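Local coordinates for protein inactive dihydroorotase-like domain (Chaetomium thermophilum, PDB 5NNL) that adopts the beta/alpha-barrel fold of the dihydroorotase-like amidohydrolase family and is an inactive member of it, at residues 2-7 and 282-287; 9-14 and 216-221; 275-280 and 313-318. All coordinates share one frame; numbering follows the deposited sequence. Where two conformers were deposited one is given.

Contact 2 is buried near the centre of the chain, while contacts 1 and 3 are partly exposed and have their centres about 22 and 20 Å from the centre of the chain. Contacts 1 and 2 share strand 3-11. Its early part pairs with strand 281-291 in contact 1, and its end meets the end of strand 215-217 and the loop after it in contact 2. Contact 3 holds the loop before strand 281-291 against the end of strand 305-315. Contacts 1 and 3 touch where Val-282 packs on Val-313. Contact 1 combines regular backbone pairing, an apolar face and an outer salt bridge. Contact 2 relies on an asparagine amide, one backbone bond and a water. Contact 3 uses a hydroxyl and two bridging waters.

Contact 1: residues 2-7 and 282-287; sequences RTIQLP and VEIELD
Thr-3 to Leu-6 and Val-282 to Glu-285 pair as antiparallel beta strands. Strand 3-11 goes on to become the first strand of the barrel. Strand 281-291 belongs to the C-terminal part of the chain and adds the small antiparallel sheet beside it. The two short segments approach to 4.8 Å between axes, with their directions 153° apart.

Backbone bonds set the register. Ile-4 with Ile-284 and Leu-6 with Val-282 are hydrogen-bonded pairs. Thr-3 with Glu-285 and Gln-5 with Glu-283 are non-hydrogen-bonded pairs. The bond from Leu-6 N to Val-282 O is 2.7 Å long and nearly straight. Leu-286 N, where the second chain turns a corner, still reaches Arg-2 O at 2.9 Å, but this bond is bent.

Ile-4, Leu-6, Val-282 and Ile-284 form the apolar face. Leu-6 CD1 presses on Ile-284 CD1 at 3.5 Å, a tight contact. Ile-4 CG1 lies across Ile-284 CB at 3.9 Å. Helices 242-251 and 257-271 cover this face, with Leu-247 on Ile-284 and Val-257 on Ile-4.

The other face carries Thr-3, Gln-5, Glu-283 and Glu-285. The methyl CG2 of Thr-3 rests on Glu-283 CG at 3.7 Å, and OE2 of the same glutamate lies close by.

Charge closes the N-terminal end. The Arg-2 chain bends at chi3 (-83°), which brings its guanidinium to the Asp-287 carboxylate. The salt bridge is carried by NE, 2.8 Å from Asp-287 OD2, which it meets on the syn side but tilted out of the carboxylate plane. The two planes are 54° apart, so the groups do not lie flat together, and the second bond, NH1 to OD1, is weak. Leu-286 covers one face of the same guanidinium, its CD2 lying 4.0 Å from Arg-2 NH2.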
loop_
_atom_site.group_PDB
_atom_site.type_symbol
_atom_site.label_atom_id
_atom_site.label_comp_id
_atom_site.label_asym_id
_atom_site.label_seq_id
_atom_site.Cartn_x
_atom_site.Cartn_y
_atom_site.Cartn_z
ATOM N N ARG A 2 -11.070 7.742 -24.838
ATOM C CA ARG A 2 -11.764 7.871 -23.565
ATOM C C ARG A 2 -10.890 8.597 -22.551
ATOM O O ARG A 2 -9.725 8.237 -22.352
ATOM C CB ARG A 2 -12.153 6.494 -23.026
ATOM C CG ARG A 2 -13.440 5.933 -23.608
ATOM C CD ARG A 2 -13.837 4.636 -22.915
ATOM N NE ARG A 2 -13.144 3.480 -23.473
ATOM C CZ ARG A 2 -13.238 2.243 -22.993
ATOM N NH1 ARG A 2 -12.570 1.260 -23.576
ATOM N NH2 ARG A 2 -13.991 1.985 -21.931
ATOM N N THR A 3 -11.459 9.619 -21.912
ATOM C CA THR A 3 -10.817 10.348 -20.827
ATOM C C THR A 3 -11.709 10.304 -19.596
ATOM O O THR A 3 -12.931 10.449 -19.699
ATOM C CB THR A 3 -10.546 11.808 -21.217
ATOM O OG1 THR A 3 -9.548 11.857 -22.241
ATOM C CG2 THR A 3 -10.065 12.613 -20.022
ATOM N N ILE A 4 -11.094 10.111 -18.430
ATOM C CA ILE A 4 -11.805 10.088 -17.160
ATOM C C ILE A 4 -11.087 11.004 -16.176
ATOM O O ILE A 4 -9.855 11.102 -16.183
ATOM C CB ILE A 4 -11.917 8.656 -16.595
ATOM C CG1 ILE A 4 -10.526 8.054 -16.357
ATOM C CG2 ILE A 4 -12.732 7.783 -17.552
ATOM C CD1 ILE A 4 -10.547 6.709 -15.636
ATOM N N GLN A 5 -11.866 11.687 -15.341
ATOM C CA GLN A 5 -11.337 12.559 -14.301
ATOM C C GLN A 5 -11.493 11.861 -12.956
ATOM O O GLN A 5 -12.610 11.511 -12.560
ATOM C CB GLN A 5 -12.060 13.905 -14.293
ATOM C CG GLN A 5 -11.503 14.924 -15.275
ATOM C CD GLN A 5 -12.525 15.979 -15.663
ATOM O OE1 GLN A 5 -12.994 16.748 -14.822
ATOM N NE2 GLN A 5 -12.884 16.012 -16.938
ATOM N N LEU A 6 -10.378 11.656 -12.264
ATOM C CA LEU A 6 -10.389 11.033 -10.955
ATOM C C LEU A 6 -9.827 11.992 -9.915
ATOM O O LEU A 6 -9.022 12.867 -10.246
ATOM C CB LEU A 6 -9.560 9.742 -10.943
ATOM C CG LEU A 6 -10.078 8.588 -11.797
ATOM C CD1 LEU A 6 -9.102 7.421 -11.773
ATOM C CD2 LEU A 6 -11.440 8.137 -11.312
ATOM N N PRO A 7 -10.231 11.859 -8.657
ATOM C CA PRO A 7 -9.545 12.587 -7.590
ATOM C C PRO A 7 -8.159 12.008 -7.370
ATOM O O PRO A 7 -7.812 10.938 -7.874
ATOM C CB PRO A 7 -10.447 12.372 -6.375
ATOM C CG PRO A 7 -11.093 11.055 -6.634
ATOM C CD PRO A 7 -11.256 10.943 -8.126
ATOM N N VAL A 282 -6.600 13.887 -11.043
ATOM C CA VAL A 282 -5.909 13.019 -11.989
ATOM C C VAL A 282 -6.760 12.901 -13.246
ATOM O O VAL A 282 -7.925 12.495 -13.174
ATOM C CB VAL A 282 -5.642 11.620 -11.399
ATOM C CG1 VAL A 282 -4.877 10.751 -12.393
ATOM C CG2 VAL A 282 -4.887 11.723 -10.101
ATOM N N GLU A 283 -6.172 13.228 -14.392
ATOM C CA GLU A 283 -6.814 13.060 -15.688
ATOM C C GLU A 283 -6.112 11.937 -16.436
ATOM O O GLU A 283 -4.886 11.964 -16.593
ATOM C CB GLU A 283 -6.768 14.349 -16.509
ATOM C CG GLU A 283 -7.512 14.258 -17.840
ATOM C CD GLU A 283 -7.483 15.560 -18.624
ATOM O OE1 GLU A 283 -6.488 16.309 -18.494
ATOM O OE2 GLU A 283 -8.456 15.833 -19.361
ATOM N N ILE A 284 -6.892 10.963 -16.902
ATOM C CA ILE A 284 -6.364 9.723 -17.458
ATOM C C ILE A 284 -6.948 9.508 -18.846
ATOM O O ILE A 284 -8.169 9.565 -19.032
ATOM C CB ILE A 284 -6.683 8.524 -16.544
ATOM C CG1 ILE A 284 -5.880 8.640 -15.247
ATOM C CG2 ILE A 284 -6.362 7.207 -17.229
ATOM C CD1 ILE A 284 -6.611 8.146 -14.059
ATOM N N GLU A 285 -6.073 9.259 -19.815
ATOM C CA GLU A 285 -6.475 8.800 -21.143
ATOM C C GLU A 285 -6.575 7.282 -21.053
ATOM O O GLU A 285 -5.590 6.557 -21.195
ATOM C CB GLU A 285 -5.481 9.275 -22.196
ATOM C CG GLU A 285 -5.513 10.798 -22.382
ATOM C CD GLU A 285 -4.221 11.392 -22.927
ATOM O OE1 GLU A 285 -4.303 12.378 -23.690
ATOM O OE2 GLU A 285 -3.127 10.895 -22.587
ATOM N N LEU A 286 -7.793 6.803 -20.792
ATOM C CA LEU A 286 -8.005 5.397 -20.458
ATOM C C LEU A 286 -7.650 4.470 -21.614
ATOM O O LEU A 286 -7.229 3.330 -21.387
ATOM C CB LEU A 286 -9.460 5.199 -20.037
ATOM C CG LEU A 286 -9.944 3.776 -19.774
ATOM C CD1 LEU A 286 -9.133 3.123 -18.672
ATOM C CD2 LEU A 286 -11.419 3.797 -19.418
ATOM N N ASP A 287 -7.802 4.936 -22.854
ATOM C CA ASP A 287 -7.617 4.104 -24.033
ATOM C C ASP A 287 -6.247 4.247 -24.676
ATOM O O ASP A 287 -5.942 3.501 -25.610
ATOM C CB ASP A 287 -8.682 4.433 -25.085
ATOM C CG ASP A 287 -9.957 3.643 -24.894
ATOM O OD1 ASP A 287 -9.873 2.449 -24.523
ATOM O OD2 ASP A 287 -11.043 4.216 -25.124
#

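Contact 2: residues 9-14 and 216-221; sequences LINIAA and FSIGSL
One direct backbone bond joins the segments, from Gly-219 N to Ala-13 O at 2.9 Å, just after the chain turns a corner at Ile-12. A buried water links the chains further back. It donates to Ile-10 O and Phe-216 O and accepts from Ile-12 N.

The amide of Asn-11 does most of the rest. Its CG stands anti to the backbone N (chi1 174°), with the end of the side chain near segment 216-221. OD1 accepts from Ile-218 N at 3.0 Å, almost straight, and from Ala-13 N at 3.2 Å. The two donors approach opposite faces of the amide plane, so OD1 is gripped from both sides. The bond to Ala-13 N closes an Asx turn. ND2 makes a weak bond to Ala-13 O and lies 3.6 Å from Ile-218 CB, whose side chain crosses the amide at about a right angle.

Ser-217 CB packs against Ala-13 CB at 4.0 Å and touches Ile-12 CG1. Its OG is bonded to Asp-178.

Strands 3-11 and 215-217 are the first and eighth of the barrel. Their meeting is the closing seam of a TIM-type beta/alpha barrel.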
loop_
_atom_site.group_PDB
_atom_site.type_symbol
_atom_site.label_atom_id
_atom_site.label_comp_id
_atom_site.label_asym_id
_atom_site.label_seq_id
_atom_site.Cartn_x
_atom_site.Cartn_y
_atom_site.Cartn_z
ATOM N N LEU A 9 -5.335 9.927 -5.970
ATOM C CA LEU A 9 -5.472 8.543 -5.538
ATOM C C LEU A 9 -4.604 8.273 -4.315
ATOM O O LEU A 9 -3.738 9.067 -3.938
ATOM C CB LEU A 9 -5.121 7.581 -6.680
ATOM C CG LEU A 9 -6.014 7.687 -7.923
ATOM C CD1 LEU A 9 -5.525 6.738 -9.013
ATOM C CD2 LEU A 9 -7.485 7.408 -7.590
ATOM N N ILE A 10 -4.850 7.120 -3.696
ATOM C CA ILE A 10 -4.285 6.780 -2.398
ATOM C C ILE A 10 -3.657 5.398 -2.482
ATOM O O ILE A 10 -4.311 4.438 -2.904
ATOM C CB ILE A 10 -5.356 6.826 -1.292
ATOM C CG1 ILE A 10 -5.955 8.233 -1.206
ATOM C CG2 ILE A 10 -4.765 6.400 0.051
ATOM C CD1 ILE A 10 -7.105 8.372 -0.216
ATOM N N ASN A 11 -2.389 5.303 -2.095
ATOM C CA ASN A 11 -1.694 4.028 -1.944
ATOM C C ASN A 11 -1.407 3.830 -0.462
ATOM O O ASN A 11 -0.582 4.545 0.117
ATOM C CB ASN A 11 -0.399 3.993 -2.752
ATOM C CG ASN A 11 0.404 2.729 -2.499
ATOM O OD1 ASN A 11 -0.154 1.687 -2.154
ATOM N ND2 ASN A 11 1.716 2.818 -2.654
ATOM N N ILE A 12 -2.090 2.861 0.157
ATOM C CA ILE A 12 -1.938 2.647 1.594
ATOM C C ILE A 12 -0.707 1.836 1.968
ATOM O O ILE A 12 -0.539 1.503 3.147
ATOM C CB ILE A 12 -3.170 1.941 2.191
ATOM C CG1 ILE A 12 -3.404 0.596 1.498
ATOM C CG2 ILE A 12 -4.387 2.821 2.049
ATOM C CD1 ILE A 12 -4.224 -0.370 2.307
ATOM N N ALA A 13 0.156 1.501 1.012
ATOM C CA ALA A 13 1.364 0.730 1.314
ATOM C C ALA A 13 2.415 1.113 0.271
ATOM O O ALA A 13 2.515 0.489 -0.787
ATOM C CB ALA A 13 1.094 -0.768 1.315
ATOM N N ALA A 14 3.185 2.153 0.581
ATOM C CA ALA A 14 4.298 2.581 -0.252
ATOM C C ALA A 14 5.592 2.144 0.418
ATOM O O ALA A 14 5.894 2.577 1.537
ATOM C CB ALA A 14 4.280 4.095 -0.465
ATOM N N PHE A 216 -6.995 -1.621 -3.091
ATOM C CA PHE A 216 -5.798 -2.020 -3.815
ATOM C C PHE A 216 -4.607 -1.261 -3.247
ATOM O O PHE A 216 -4.700 -0.063 -2.967
ATOM C CB PHE A 216 -5.913 -1.725 -5.313
ATOM C CG PHE A 216 -6.822 -2.660 -6.066
ATOM C CD1 PHE A 216 -6.833 -4.019 -5.804
ATOM C CD2 PHE A 216 -7.652 -2.171 -7.057
ATOM C CE1 PHE A 216 -7.664 -4.865 -6.510
ATOM C CE2 PHE A 216 -8.482 -3.012 -7.764
ATOM C CZ PHE A 216 -8.489 -4.356 -7.495
ATOM N N SER A 217 -3.491 -1.960 -3.080
ATOM C CA SER A 217 -2.247 -1.331 -2.672
ATOM C C SER A 217 -1.157 -1.714 -3.659
ATOM O O SER A 217 -1.305 -2.642 -4.455
ATOM C CB SER A 217 -1.829 -1.740 -1.251
ATOM O OG SER A 217 -1.437 -3.101 -1.211
ATOM N N ILE A 218 -0.063 -0.965 -3.619
ATOM C CA ILE A 218 1.134 -1.349 -4.353
ATOM C C ILE A 218 1.977 -2.318 -3.538
ATOM O O ILE A 218 2.312 -3.411 -4.006
ATOM C CB ILE A 218 1.923 -0.087 -4.749
ATOM C CG1 ILE A 218 1.029 0.792 -5.631
ATOM C CG2 ILE A 218 3.236 -0.470 -5.433
ATOM C CD1 ILE A 218 1.737 1.901 -6.338
ATOM N N GLY A 219 2.308 -1.939 -2.304
ATOM C CA GLY A 219 2.919 -2.855 -1.367
ATOM C C GLY A 219 4.412 -3.008 -1.577
ATOM O O GLY A 219 5.049 -2.305 -2.368
ATOM N N SER A 220 4.978 -3.956 -0.833
ATOM C CA SER A 220 6.376 -4.329 -0.986
ATOM C C SER A 220 6.561 -5.461 -1.983
ATOM O O SER A 220 7.702 -5.840 -2.265
ATOM C CB SER A 220 6.971 -4.730 0.371
ATOM O OG SER A 220 6.299 -5.853 0.917
ATOM N N LEU A 221 5.468 -5.994 -2.529
ATOM C CA LEU A 221 5.578 -7.097 -3.479
ATOM C C LEU A 221 6.392 -6.731 -4.711
ATOM O O LEU A 221 7.222 -7.557 -5.132
ATOM C CB LEU A 221 4.175 -7.578 -3.873
ATOM C CG LEU A 221 4.103 -8.655 -4.959
ATOM C CD1 LEU A 221 4.950 -9.873 -4.591
ATOM C CD2 LEU A 221 2.654 -9.066 -5.193
HETATM O O HOH W 1 -4.368 2.171 -1.604
#

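Contact 3: residues 275-280 and 313-318; sequences HDQVGA and VTFQDQ
Gly-279 O is gripped by two donors, the hydroxyl of Thr-314 and a water. Thr-314 OG1 gives it a bond of 2.8 Å and approaches from above the carbonyl plane, 36° out of it. The water donates to the same oxygen and accepts from Asp-317 N. Two turns face each other here. Gln-277 to Ala-280 form a type II beta turn in the loop before strand 281-291. Phe-315 to Gln-318 form the type I' turn of the beta hairpin that joins strands 305-315 and 318-322.

Gly-279 has a positive phi (88°), as is usual for the third residue of a type II turn. Thr-314 OG1 is also hydrogen-bonded to Thr-281 OG1, so one hydroxyl ties the turn and the start of strand 281-291 to strand 305-315. A second water spans the turns, 2.9 Å from Val-278 O and 3.0 Å from Gln-316 N. The two waters accept from Gln-316 N and Asp-317 N and donate to Val-278 O and Gly-279 O.

Ala-280 adds a CA-H...O contact, its CA lying 3.3 Å from Thr-314 O.

Gln-277 NE2 sits at the edge of the Phe-315 ring, near its plane and 4.0 Å from CE1. Amide and ring planes are 65° apart. The amide is held by partners outside the two segments, OE1 by Ser-40 and NE2 by Asp-73. Helix 26-37 packs on the same phenylalanine through Ile-35. Over one face of the Phe-315 ring, offset toward the rim, Gln-316 CG stands 3.7 Å above the ring plane.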
loop_
_atom_site.group_PDB
_atom_site.type_symbol
_atom_site.label_atom_id
_atom_site.label_comp_id
_atom_site.label_asym_id
_atom_site.label_seq_id
_atom_site.Cartn_x
_atom_site.Cartn_y
_atom_site.Cartn_z
ATOM N N HIS A 275 -7.757 12.566 5.278
ATOM C CA HIS A 275 -8.433 13.839 5.090
ATOM C C HIS A 275 -8.713 14.102 3.615
ATOM O O HIS A 275 -8.158 13.460 2.719
ATOM C CB HIS A 275 -7.595 14.980 5.671
ATOM C CG HIS A 275 -7.472 14.939 7.162
ATOM N ND1 HIS A 275 -8.299 14.174 7.956
ATOM C CD2 HIS A 275 -6.618 15.567 8.005
ATOM C CE1 HIS A 275 -7.961 14.333 9.224
ATOM N NE2 HIS A 275 -6.943 15.173 9.281
ATOM N N ASP A 276 -9.595 15.068 3.373
ATOM C CA ASP A 276 -9.875 15.515 2.019
ATOM C C ASP A 276 -8.685 16.279 1.450
ATOM O O ASP A 276 -7.962 16.975 2.169
ATOM C CB ASP A 276 -11.120 16.403 2.003
ATOM C CG ASP A 276 -12.372 15.656 2.415
ATOM O OD1 ASP A 276 -12.558 14.512 1.951
ATOM O OD2 ASP A 276 -13.163 16.207 3.210
ATOM N N GLN A 277 -8.483 16.137 0.141
ATOM C CA GLN A 277 -7.425 16.839 -0.581
ATOM C C GLN A 277 -8.073 17.734 -1.628
ATOM O O GLN A 277 -8.438 17.267 -2.712
ATOM C CB GLN A 277 -6.454 15.870 -1.240
ATOM C CG GLN A 277 -5.578 15.096 -0.290
ATOM C CD GLN A 277 -4.530 14.303 -1.033
ATOM O OE1 GLN A 277 -4.857 13.442 -1.849
ATOM N NE2 GLN A 277 -3.262 14.609 -0.780
ATOM N N VAL A 278 -8.211 19.019 -1.312
ATOM C CA VAL A 278 -8.657 19.971 -2.318
ATOM C C VAL A 278 -7.531 20.183 -3.319
ATOM O O VAL A 278 -6.354 20.301 -2.948
ATOM C CB VAL A 278 -9.097 21.294 -1.664
ATOM C CG1 VAL A 278 -7.898 22.113 -1.191
ATOM C CG2 VAL A 278 -9.976 22.109 -2.624
ATOM N N GLY A 279 -7.883 20.189 -4.600
ATOM C CA GLY A 279 -6.942 20.513 -5.647
ATOM C C GLY A 279 -6.147 19.350 -6.192
ATOM O O GLY A 279 -5.368 19.547 -7.136
ATOM N N ALA A 280 -6.301 18.153 -5.635
ATOM C CA ALA A 280 -5.603 16.974 -6.136
ATOM C C ALA A 280 -6.513 16.279 -7.139
ATOM O O ALA A 280 -7.561 15.743 -6.766
ATOM C CB ALA A 280 -5.215 16.040 -4.992
ATOM N N VAL A 313 -1.746 15.492 -13.529
ATOM C CA VAL A 313 -1.988 15.427 -12.093
ATOM C C VAL A 313 -1.779 16.822 -11.528
ATOM O O VAL A 313 -0.724 17.430 -11.744
ATOM C CB VAL A 313 -1.062 14.412 -11.395
ATOM C CG1 VAL A 313 -1.246 14.451 -9.871
ATOM C CG2 VAL A 313 -1.316 13.011 -11.929
ATOM N N THR A 314 -2.780 17.327 -10.818
ATOM C CA THR A 314 -2.651 18.573 -10.083
ATOM C C THR A 314 -2.483 18.264 -8.601
ATOM O O THR A 314 -3.003 17.269 -8.088
ATOM C CB THR A 314 -3.862 19.487 -10.298
ATOM O OG1 THR A 314 -5.053 18.858 -9.807
ATOM C CG2 THR A 314 -4.033 19.809 -11.781
ATOM N N PHE A 315 -1.723 19.116 -7.923
ATOM C CA PHE A 315 -1.451 18.924 -6.504
ATOM C C PHE A 315 -1.057 20.270 -5.924
ATOM O O PHE A 315 -0.114 20.898 -6.414
ATOM C CB PHE A 315 -0.340 17.892 -6.294
ATOM C CG PHE A 315 0.012 17.669 -4.854
ATOM C CD1 PHE A 315 -0.864 17.008 -4.009
ATOM C CD2 PHE A 315 1.219 18.109 -4.349
ATOM C CE1 PHE A 315 -0.543 16.802 -2.682
ATOM C CE2 PHE A 315 1.545 17.904 -3.023
ATOM C CZ PHE A 315 0.662 17.248 -2.188
ATOM N N GLN A 316 -1.788 20.721 -4.908
ATOM C CA GLN A 316 -1.444 21.950 -4.197
ATOM C C GLN A 316 -1.315 23.128 -5.161
ATOM O O GLN A 316 -0.358 23.904 -5.097
ATOM C CB GLN A 316 -0.161 21.762 -3.386
ATOM C CG GLN A 316 -0.351 20.949 -2.116
ATOM C CD GLN A 316 -1.187 21.679 -1.086
ATOM O OE1 GLN A 316 -1.009 22.876 -0.865
ATOM N NE2 GLN A 316 -2.113 20.965 -0.458
ATOM N N ASP A 317 -2.284 23.254 -6.068
ATOM C CA ASP A 317 -2.408 24.385 -6.985
ATOM C C ASP A 317 -1.337 24.400 -8.068
ATOM O O ASP A 317 -1.094 25.443 -8.684
ATOM C CB ASP A 317 -2.403 25.720 -6.223
ATOM C CG ASP A 317 -3.796 26.273 -6.019
ATOM O OD1 ASP A 317 -4.539 26.386 -7.019
ATOM O OD2 ASP A 317 -4.153 26.584 -4.860
ATOM N N GLN A 318 -0.699 23.261 -8.340
ATOM C CA GLN A 318 0.310 23.179 -9.384
ATOM C C GLN A 318 0.097 21.909 -10.196
ATOM O O GLN A 318 -0.541 20.955 -9.743
ATOM C CB GLN A 318 1.728 23.204 -8.797
ATOM C CG GLN A 318 2.034 24.458 -7.981
ATOM C CD GLN A 318 2.153 25.705 -8.845
ATOM O OE1 GLN A 318 2.239 25.615 -10.071
ATOM N NE2 GLN A 318 2.159 26.877 -8.207
HETATM O O HOH W 2 -3.729 19.104 -3.299
HETATM O O HOH W 3 -4.524 22.213 -7.012
#